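PDB 3WJ2: carboxylesterase from Ferroplasma acidiphilum, which probably hydrolyses carboxylic ester bonds, using an alpha/beta-hydrolase fold. Local coordinates for residues B[70-75]-B[102-107]; B[86-91]-B[211-216]; B[242-247]-B[270-275]. All blocks are in the same frame, centred on the assembly; numbering follows the deposited sequence.

Contact 1. Residues B[70-75]-B[102-107]; sequences YDDNNA and LAKESG
The side-chain amide of Asn-73 meets the carbonyl of Gly-107: ND2 donates to Gly-107 O at 3.1 Å, approaching in the carbonyl plane on a lone pair, while the oxygen lies only 12° out of the amide plane. Asn-73 holds CG on the far side from its backbone N (chi1 -166°), which carries the amide to Gly-107. That same oxygen lies 3.5 Å from Ala-75 CB, so Asn-73 and Ala-75 both meet the carbonyl that follows the helix. The carboxylate of Asp-72 and the tail of Lys-104 come together at a slant. The salt bridge from OD2 to NZ is doubtful in detail, because OD2 sits too close to the lysine chain in the model; NZ also donates to the backbone oxygen of Glu-49. Waters bridge the segments: one joins Asp-72 N (2.9 Å) to Ala-103 O (2.8 Å), and another spans Asp-72 OD1 and Lys-104 NZ. Deeper in, Tyr-70 CB touches Ala-103 CB at 3.6 Å, while the phenol runs along helix 96-106, over Cys-99 and Arg-100, and its hydroxyl bonds Asp-96 at the start of that helix. Asp-71 OD1 takes Asn-73 N from above the carboxylate plane and Ala-75 N on its syn lone pair. An Asx turn, following the second strand from one side of the alpha/beta-hydrolase sheet, thus packs on the helix end, where Gly-107 has positive phi.

Contact 2. Residues B[86-91]-B[211-216]; sequences GFLFGN and RYFGNM
Gly-86, the last glycine of a His-Gly-Gly-Gly sequence that in relatives of the hormone-sensitive lipase family helps form the oxyanion hole, lies over the ring of Phe-213. Its CA makes a CH-pi contact 4.0 Å from the ring centroid and 16° off the normal. Glycine accommodates the positive phi here, and having no side chain lets CA lie directly on the ring. On the carbonyl side, Gly-86 O is 3.5 Å from Phe-213 CB, and a water donates both to this oxygen and to Phe-213 O, tying loop backbone to helix backbone. Phe-213 CZ lies near the plane of the Phe-89 ring, 3.7 Å from Phe-89 CE2, the two rings meeting obliquely with planes at 38°. Leu-88 touches three side chains of the helix. Its CB meets Phe-213 CE1, and CD1 stands at the edge of the Tyr-212 ring, 3.5 Å from CE2, as well as 3.7 Å from Met-216 CG. Met-216 then curls back, bent at chi2 (-63°), to bring CE over one face of the tyrosine, toward its rim. Tyr-212 OH bonds to the backbone oxygen of Ile-27, and its ring touches Leu-32; Phe-89 lies on Leu-36. Helix 207-217, probably part of the cap, and helix 29-43 therefore both border the loop that leads from strand 78-82 to helix 96-106.

Contact 3. Residues B[242-247]-B[270-275]; sequences PAIMVT and RAVGIR
Ile-244 and Val-272 lie side by side and point the same way, with CG1 of each 3.8 Å from the other. Val-272 gets there by placing CG1 between its backbone N and carbonyl carbon (chi1 57°), which turns that methyl across to the neighbouring strand. Two residues on, Val-246 and Ile-274 repeat the pattern more loosely, Val-246 CG2 being 4.2 Å from Ile-274 CG1. These four form one apolar face; helix 291-303 lies on Ile-244 and Val-246, and Ile-274 packs on Ile-274 of the third subunit. On the other face Ala-243 CB meets Ala-271 CB at 4.0 Å, while Met-245 stands beside Gly-273 and sends its bent chain away toward Tyr-260 and Val-261 of helix 254-266. The strands are parallel in exact register, at 10° to each other, and with that helix they make the beta-alpha-beta unit closing the alpha/beta-hydrolase sheet within the chain. Five backbone bonds stitch them, from Ala-243 N to Arg-270 O at one end to Thr-247 N to Ile-274 O (2.9 Å) at the other. Arg-275 also pairs antiparallel with a strand of the third subunit, so the sheet continues across the interface. Thr-247 turns OG1 (chi1 73°) over the backbone of Arg-275, 3.3 Å from its CB; the hydroxyl also bonds Glu-258 OE2, the same oxygen that forms a salt bridge with Arg-275 NE, so one carboxylate holds both side chains. At the opposite end the guanidinium of Arg-270 turns one face to Pro-242 CB, with NH1 3.9 Å from Pro-242 CG, and its NE pairs with Asp-291 of the third subunit.

From the N terminus, contact 1 closes first: residues 70-75 leave strand 63-71, and the chain returns at 102-107 after passing through strand 78-82. Loop 86-91 lies within that interval but finds its partner only at 211-216, on helix 207-217, so contacts 1 and 2 cross; their centres are about 29 Å apart, on opposite sides of the chain's centre. Between the segments of contact 2 the chain passes through strands 109-113, 150-155 and 180-183. Contact 3 follows in series, a short closure through helix 254-266 whose centre is about 21 Å from that of contact 1. Both reach one sheet, contact 3 at its other side, on 243-248 and the outermost strand 271-280.

Contact 1. Residues B[70-75]-B[102-107]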
loop_
_atom_site.group_PDB
_atom_site.type_symbol
_atom_site.label_atom_id
_atom_site.label_comp_id
_atom_site.label_asym_id
_atom_site.label_seq_id
_atom_site.Cartn_x
_atom_site.Cartn_y
_atom_site.Cartn_z
ATOM N N TYR B 70 -28.133 -3.851 -28.345
ATOM C CA TYR B 70 -27.037 -4.072 -29.334
ATOM C C TYR B 70 -26.835 -5.538 -29.413
ATOM O O TYR B 70 -26.653 -6.217 -28.345
ATOM C CB TYR B 70 -25.722 -3.464 -28.833
ATOM C CG TYR B 70 -25.773 -2.005 -28.538
ATOM C CD1 TYR B 70 -25.373 -1.058 -29.492
ATOM C CD2 TYR B 70 -26.251 -1.509 -27.268
ATOM C CE1 TYR B 70 -25.388 0.267 -29.196
ATOM C CE2 TYR B 70 -26.296 -0.220 -26.980
ATOM C CZ TYR B 70 -25.843 0.737 -27.931
ATOM O OH TYR B 70 -25.825 2.072 -27.645
ATOM N N ASP B 71 -26.811 -6.138 -30.622
ATOM C CA ASP B 71 -26.701 -7.581 -30.666
ATOM C C ASP B 71 -25.951 -7.899 -31.956
ATOM O O ASP B 71 -26.462 -7.585 -33.049
ATOM C CB ASP B 71 -28.101 -8.206 -30.748
ATOM C CG ASP B 71 -28.093 -9.712 -30.750
ATOM O OD1 ASP B 71 -27.013 -10.328 -30.576
ATOM O OD2 ASP B 71 -29.226 -10.286 -30.911
ATOM N N ASP B 72 -24.717 -8.348 -31.806
ATOM C CA ASP B 72 -23.911 -8.672 -33.007
ATOM C C ASP B 72 -23.974 -10.132 -33.375
ATOM O O ASP B 72 -23.159 -10.601 -34.201
ATOM C CB ASP B 72 -22.448 -8.328 -32.707
ATOM C CG ASP B 72 -21.616 -8.030 -33.989
ATOM O OD1 ASP B 72 -22.119 -7.419 -34.943
ATOM O OD2 ASP B 72 -20.407 -8.399 -33.987
ATOM N N ASN B 73 -24.799 -10.928 -32.730
ATOM C CA ASN B 73 -24.595 -12.395 -32.771
ATOM C C ASN B 73 -25.905 -13.194 -32.647
ATOM O O ASN B 73 -25.878 -14.346 -32.237
ATOM C CB ASN B 73 -23.552 -12.744 -31.650
ATOM C CG ASN B 73 -22.958 -14.140 -31.753
ATOM O OD1 ASN B 73 -22.933 -14.773 -32.849
ATOM N ND2 ASN B 73 -22.455 -14.653 -30.596
ATOM N N ASN B 74 -27.034 -12.577 -32.973
ATOM C CA ASN B 74 -28.390 -13.081 -32.683
ATOM C C ASN B 74 -28.471 -13.846 -31.337
ATOM O O ASN B 74 -28.909 -14.975 -31.239
ATOM C CB ASN B 74 -28.917 -13.947 -33.874
ATOM C CG ASN B 74 -30.451 -14.188 -33.821
ATOM O OD1 ASN B 74 -31.222 -13.354 -33.339
ATOM N ND2 ASN B 74 -30.879 -15.351 -34.316
ATOM N N ALA B 75 -27.965 -13.231 -30.251
ATOM C CA ALA B 75 -27.741 -13.982 -29.035
ATOM C C ALA B 75 -28.966 -14.339 -28.252
ATOM O O ALA B 75 -29.907 -13.569 -28.261
ATOM C CB ALA B 75 -26.836 -13.064 -28.097
ATOM N N LEU B 102 -18.741 -3.498 -26.224
ATOM C CA LEU B 102 -19.113 -4.653 -25.427
ATOM C C LEU B 102 -19.913 -5.672 -26.156
ATOM O O LEU B 102 -19.753 -6.829 -25.885
ATOM C CB LEU B 102 -19.972 -4.211 -24.239
ATOM C CG LEU B 102 -19.311 -3.309 -23.207
ATOM C CD1 LEU B 102 -20.380 -2.977 -22.031
ATOM C CD2 LEU B 102 -18.082 -3.920 -22.580
ATOM N N ALA B 103 -20.868 -5.265 -27.001
ATOM C CA ALA B 103 -21.592 -6.233 -27.772
ATOM C C ALA B 103 -20.738 -7.058 -28.747
ATOM O O ALA B 103 -20.909 -8.254 -28.803
ATOM C CB ALA B 103 -22.736 -5.480 -28.503
ATOM N N LYS B 104 -19.791 -6.363 -29.388
ATOM C CA LYS B 104 -18.938 -7.023 -30.378
ATOM C C LYS B 104 -18.033 -8.056 -29.659
ATOM O O LYS B 104 -17.929 -9.221 -30.054
ATOM C CB LYS B 104 -18.158 -6.019 -31.150
ATOM C CG LYS B 104 -17.299 -6.669 -32.272
ATOM C CD LYS B 104 -17.519 -6.028 -33.710
ATOM C CE LYS B 104 -18.324 -6.893 -34.718
ATOM N NZ LYS B 104 -18.718 -6.138 -35.940
ATOM N N GLU B 105 -17.457 -7.645 -28.518
ATOM C CA GLU B 105 -16.541 -8.534 -27.838
ATOM C C GLU B 105 -17.162 -9.676 -27.012
ATOM O O GLU B 105 -16.572 -10.753 -26.853
ATOM C CB GLU B 105 -15.639 -7.688 -26.918
ATOM C CG GLU B 105 -14.754 -6.674 -27.682
ATOM C CD GLU B 105 -13.759 -7.334 -28.626
ATOM O OE1 GLU B 105 -13.405 -8.510 -28.420
ATOM O OE2 GLU B 105 -13.446 -6.694 -29.687
ATOM N N SER B 106 -18.391 -9.467 -26.461
ATOM C CA SER B 106 -19.037 -10.472 -25.702
ATOM C C SER B 106 -19.846 -11.444 -26.551
ATOM O O SER B 106 -20.050 -12.539 -26.145
ATOM C CB SER B 106 -20.012 -9.882 -24.628
ATOM O OG SER B 106 -21.084 -9.150 -25.280
ATOM N N GLY B 107 -20.362 -10.935 -27.681
ATOM C CA GLY B 107 -21.268 -11.848 -28.414
ATOM C C GLY B 107 -22.628 -12.040 -27.821
ATOM O O GLY B 107 -23.338 -12.945 -28.220
HETATM O O HOH W 1 -23.542 -9.189 -29.312
HETATM O O HOH W 2 -19.792 -10.438 -31.696
HETATM O O HOH W 3 -20.965 -7.603 -37.286
#

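Contact 2. Residues B[86-91]-B[211-216]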
loop_
_atom_site.group_PDB
_atom_site.type_symbol
_atom_site.label_atom_id
_atom_site.label_comp_id
_atom_site.label_asym_id
_atom_site.label_seq_id
_atom_site.Cartn_x
_atom_site.Cartn_y
_atom_site.Cartn_z
ATOM N N GLY B 86 -21.655 9.483 -12.468
ATOM C CA GLY B 86 -21.885 10.141 -11.178
ATOM C C GLY B 86 -23.319 10.276 -10.751
ATOM O O GLY B 86 -23.599 11.012 -9.841
ATOM N N PHE B 87 -24.250 9.606 -11.459
ATOM C CA PHE B 87 -25.701 9.720 -11.223
ATOM C C PHE B 87 -26.277 10.978 -11.864
ATOM O O PHE B 87 -27.517 11.219 -11.796
ATOM C CB PHE B 87 -26.175 9.528 -9.747
ATOM C CG PHE B 87 -25.673 8.277 -9.128
ATOM C CD1 PHE B 87 -26.316 7.079 -9.353
ATOM C CD2 PHE B 87 -24.571 8.359 -8.256
ATOM C CE1 PHE B 87 -25.767 5.905 -8.654
ATOM C CE2 PHE B 87 -24.057 7.260 -7.580
ATOM C CZ PHE B 87 -24.664 6.015 -7.857
ATOM N N LEU B 88 -25.369 11.738 -12.517
ATOM C CA LEU B 88 -25.753 13.111 -12.931
ATOM C C LEU B 88 -25.731 13.228 -14.438
ATOM O O LEU B 88 -26.587 13.968 -14.979
ATOM C CB LEU B 88 -24.833 14.153 -12.256
ATOM C CG LEU B 88 -25.244 15.631 -12.380
ATOM C CD1 LEU B 88 -24.743 16.313 -11.129
ATOM C CD2 LEU B 88 -24.451 16.022 -13.620
ATOM N N PHE B 89 -24.763 12.602 -15.071
ATOM C CA PHE B 89 -24.599 12.711 -16.526
ATOM C C PHE B 89 -24.485 11.373 -17.198
ATOM O O PHE B 89 -24.605 10.288 -16.593
ATOM C CB PHE B 89 -23.443 13.734 -16.879
ATOM C CG PHE B 89 -22.065 13.232 -16.556
ATOM C CD1 PHE B 89 -21.249 12.700 -17.558
ATOM C CD2 PHE B 89 -21.560 13.333 -15.289
ATOM C CE1 PHE B 89 -19.916 12.237 -17.304
ATOM C CE2 PHE B 89 -20.290 12.869 -14.984
ATOM C CZ PHE B 89 -19.464 12.291 -15.951
ATOM N N GLY B 90 -24.171 11.376 -18.484
ATOM C CA GLY B 90 -24.115 10.217 -19.356
ATOM C C GLY B 90 -25.516 9.857 -19.888
ATOM O O GLY B 90 -26.513 10.177 -19.259
ATOM N N ASN B 91 -25.540 9.150 -21.012
ATOM C CA ASN B 91 -26.785 8.696 -21.643
ATOM C C ASN B 91 -26.447 7.677 -22.722
ATOM O O ASN B 91 -25.299 7.241 -22.918
ATOM C CB ASN B 91 -27.611 9.919 -22.173
ATOM C CG ASN B 91 -26.863 10.702 -23.208
ATOM O OD1 ASN B 91 -26.231 10.157 -24.113
ATOM N ND2 ASN B 91 -26.915 12.021 -23.056
ATOM N N ARG B 211 -17.758 14.287 -3.875
ATOM C CA ARG B 211 -18.750 14.902 -2.935
ATOM C C ARG B 211 -19.910 15.572 -3.621
ATOM O O ARG B 211 -21.070 15.434 -3.174
ATOM C CB ARG B 211 -18.080 15.829 -1.886
ATOM C CG ARG B 211 -17.164 14.895 -0.989
ATOM C CD ARG B 211 -16.600 15.590 0.311
ATOM N NE ARG B 211 -15.337 15.008 0.823
ATOM C CZ ARG B 211 -14.120 15.471 0.500
ATOM N NH1 ARG B 211 -14.007 16.508 -0.334
ATOM N NH2 ARG B 211 -13.002 14.926 0.999
ATOM N N TYR B 212 -19.619 16.279 -4.703
ATOM C CA TYR B 212 -20.611 17.017 -5.467
ATOM C C TYR B 212 -21.612 15.987 -5.998
ATOM O O TYR B 212 -22.812 16.171 -5.783
ATOM C CB TYR B 212 -19.922 17.780 -6.640
ATOM C CG TYR B 212 -20.821 18.450 -7.696
ATOM C CD1 TYR B 212 -21.032 19.818 -7.674
ATOM C CD2 TYR B 212 -21.419 17.718 -8.716
ATOM C CE1 TYR B 212 -21.764 20.468 -8.651
ATOM C CE2 TYR B 212 -22.263 18.328 -9.620
ATOM C CZ TYR B 212 -22.413 19.713 -9.602
ATOM O OH TYR B 212 -23.121 20.321 -10.597
ATOM N N PHE B 213 -21.144 14.906 -6.603
ATOM C CA PHE B 213 -22.082 13.872 -7.099
ATOM C C PHE B 213 -22.899 13.270 -5.971
ATOM O O PHE B 213 -24.099 13.012 -6.174
ATOM C CB PHE B 213 -21.352 12.773 -7.846
ATOM C CG PHE B 213 -20.754 13.245 -9.165
ATOM C CD1 PHE B 213 -21.518 13.986 -10.026
ATOM C CD2 PHE B 213 -19.416 12.916 -9.517
ATOM C CE1 PHE B 213 -21.010 14.486 -11.275
ATOM C CE2 PHE B 213 -18.907 13.385 -10.774
ATOM C CZ PHE B 213 -19.712 14.167 -11.620
ATOM N N GLY B 214 -22.265 12.963 -4.838
ATOM C CA GLY B 214 -23.024 12.288 -3.789
ATOM C C GLY B 214 -24.037 13.237 -3.246
ATOM O O GLY B 214 -25.129 12.835 -2.892
ATOM N N ASN B 215 -23.703 14.516 -3.112
ATOM C CA ASN B 215 -24.702 15.443 -2.609
ATOM C C ASN B 215 -25.833 15.640 -3.632
ATOM O O ASN B 215 -26.968 15.895 -3.199
ATOM C CB ASN B 215 -24.073 16.795 -2.272
ATOM C CG ASN B 215 -23.224 16.763 -0.969
ATOM O OD1 ASN B 215 -23.312 15.848 -0.148
ATOM N ND2 ASN B 215 -22.363 17.755 -0.827
ATOM N N MET B 216 -25.553 15.597 -4.947
ATOM C CA MET B 216 -26.627 15.735 -5.900
ATOM C C MET B 216 -27.569 14.534 -5.902
ATOM O O MET B 216 -28.779 14.686 -6.120
ATOM C CB MET B 216 -26.163 15.960 -7.361
ATOM C CG MET B 216 -25.378 17.277 -7.644
ATOM S SD MET B 216 -26.448 18.715 -7.306
ATOM C CE MET B 216 -25.239 20.021 -7.419
HETATM O O HOH W 4 -25.189 13.027 -8.784
#

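Contact 3. Residues B[242-247]-B[270-275]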
loop_
_atom_site.group_PDB
_atom_site.type_symbol
_atom_site.label_atom_id
_atom_site.label_comp_id
_atom_site.label_asym_id
_atom_site.label_seq_id
_atom_site.Cartn_x
_atom_site.Cartn_y
_atom_site.Cartn_z
ATOM N N PRO B 242 -22.992 -14.359 -9.015
ATOM C CA PRO B 242 -21.537 -14.404 -9.296
ATOM C C PRO B 242 -21.133 -12.979 -9.791
ATOM O O PRO B 242 -21.946 -12.342 -10.509
ATOM C CB PRO B 242 -21.435 -15.434 -10.405
ATOM C CG PRO B 242 -22.695 -16.340 -10.135
ATOM C CD PRO B 242 -23.756 -15.433 -9.688
ATOM N N ALA B 243 -19.940 -12.555 -9.398
ATOM C CA ALA B 243 -19.520 -11.189 -9.686
ATOM C C ALA B 243 -18.202 -11.209 -10.486
ATOM O O ALA B 243 -17.311 -12.107 -10.312
ATOM C CB ALA B 243 -19.281 -10.402 -8.425
ATOM N N ILE B 244 -18.098 -10.179 -11.360
ATOM C CA ILE B 244 -16.778 -9.783 -11.921
ATOM C C ILE B 244 -16.588 -8.335 -11.467
ATOM O O ILE B 244 -17.447 -7.465 -11.740
ATOM C CB ILE B 244 -16.769 -9.847 -13.416
ATOM C CG1 ILE B 244 -17.129 -11.256 -13.917
ATOM C CG2 ILE B 244 -15.407 -9.353 -13.988
ATOM C CD1 ILE B 244 -17.385 -11.309 -15.520
ATOM N N MET B 245 -15.430 -8.047 -10.829
ATOM C CA MET B 245 -15.127 -6.712 -10.286
ATOM C C MET B 245 -13.850 -6.251 -10.942
ATOM O O MET B 245 -12.860 -6.966 -10.965
ATOM C CB MET B 245 -14.887 -6.700 -8.758
ATOM C CG MET B 245 -14.384 -5.363 -8.246
ATOM S SD MET B 245 -15.727 -4.114 -8.170
ATOM C CE MET B 245 -16.678 -4.661 -6.672
ATOM N N VAL B 246 -13.935 -5.040 -11.542
ATOM C CA VAL B 246 -12.686 -4.438 -12.112
ATOM C C VAL B 246 -12.467 -3.160 -11.356
ATOM O O VAL B 246 -13.304 -2.281 -11.252
ATOM C CB VAL B 246 -12.963 -4.072 -13.612
ATOM C CG1 VAL B 246 -11.711 -3.384 -14.188
ATOM C CG2 VAL B 246 -13.320 -5.406 -14.405
ATOM N N THR B 247 -11.263 -3.025 -10.797
ATOM C CA THR B 247 -10.857 -1.764 -10.157
ATOM C C THR B 247 -9.629 -1.243 -10.904
ATOM O O THR B 247 -9.029 -1.911 -11.758
ATOM C CB THR B 247 -10.398 -2.061 -8.649
ATOM O OG1 THR B 247 -9.134 -2.724 -8.678
ATOM C CG2 THR B 247 -11.430 -2.999 -8.013
ATOM N N ARG B 270 -19.444 -16.590 -5.779
ATOM C CA ARG B 270 -18.378 -16.694 -6.854
ATOM C C ARG B 270 -17.998 -15.256 -7.227
ATOM O O ARG B 270 -18.907 -14.431 -7.383
ATOM C CB ARG B 270 -18.883 -17.369 -8.085
ATOM C CG ARG B 270 -18.781 -18.878 -8.027
ATOM C CD ARG B 270 -19.519 -19.411 -9.250
ATOM N NE ARG B 270 -18.762 -19.113 -10.458
ATOM C CZ ARG B 270 -19.214 -18.936 -11.700
ATOM N NH1 ARG B 270 -20.529 -19.040 -12.018
ATOM N NH2 ARG B 270 -18.341 -18.747 -12.657
ATOM N N ALA B 271 -16.700 -14.949 -7.223
ATOM C CA ALA B 271 -16.350 -13.552 -7.612
ATOM C C ALA B 271 -14.930 -13.622 -8.092
ATOM O O ALA B 271 -14.081 -14.348 -7.527
ATOM C CB ALA B 271 -16.510 -12.603 -6.487
ATOM N N VAL B 272 -14.650 -12.872 -9.162
ATOM C CA VAL B 272 -13.273 -12.613 -9.624
ATOM C C VAL B 272 -13.061 -11.148 -9.608
ATOM O O VAL B 272 -13.960 -10.385 -10.020
ATOM C CB VAL B 272 -13.079 -13.295 -11.033
ATOM C CG1 VAL B 272 -14.115 -12.827 -12.139
ATOM C CG2 VAL B 272 -11.604 -13.021 -11.476
ATOM N N GLY B 273 -11.931 -10.730 -9.047
ATOM C CA GLY B 273 -11.631 -9.312 -8.990
ATOM C C GLY B 273 -10.270 -9.065 -9.626
ATOM O O GLY B 273 -9.284 -9.743 -9.267
ATOM N N ILE B 274 -10.208 -8.036 -10.515
ATOM C CA ILE B 274 -8.877 -7.658 -11.097
ATOM C C ILE B 274 -8.672 -6.180 -10.938
ATOM O O ILE B 274 -9.630 -5.425 -11.125
ATOM C CB ILE B 274 -8.711 -8.087 -12.588
ATOM C CG1 ILE B 274 -9.919 -7.606 -13.375
ATOM C CG2 ILE B 274 -8.521 -9.638 -12.708
ATOM C CD1 ILE B 274 -9.687 -7.700 -14.916
ATOM N N ARG B 275 -7.443 -5.766 -10.544
ATOM C CA ARG B 275 -7.043 -4.345 -10.528
ATOM C C ARG B 275 -6.191 -4.072 -11.735
ATOM O O ARG B 275 -5.233 -4.816 -11.978
ATOM C CB ARG B 275 -6.207 -4.064 -9.264
ATOM C CG ARG B 275 -5.629 -2.656 -9.257
ATOM C CD ARG B 275 -4.428 -2.554 -8.253
ATOM N NE ARG B 275 -4.928 -2.587 -6.863
ATOM C CZ ARG B 275 -4.155 -2.105 -5.872
ATOM N NH1 ARG B 275 -2.847 -1.736 -6.117
ATOM N NH2 ARG B 275 -4.739 -2.037 -4.645
#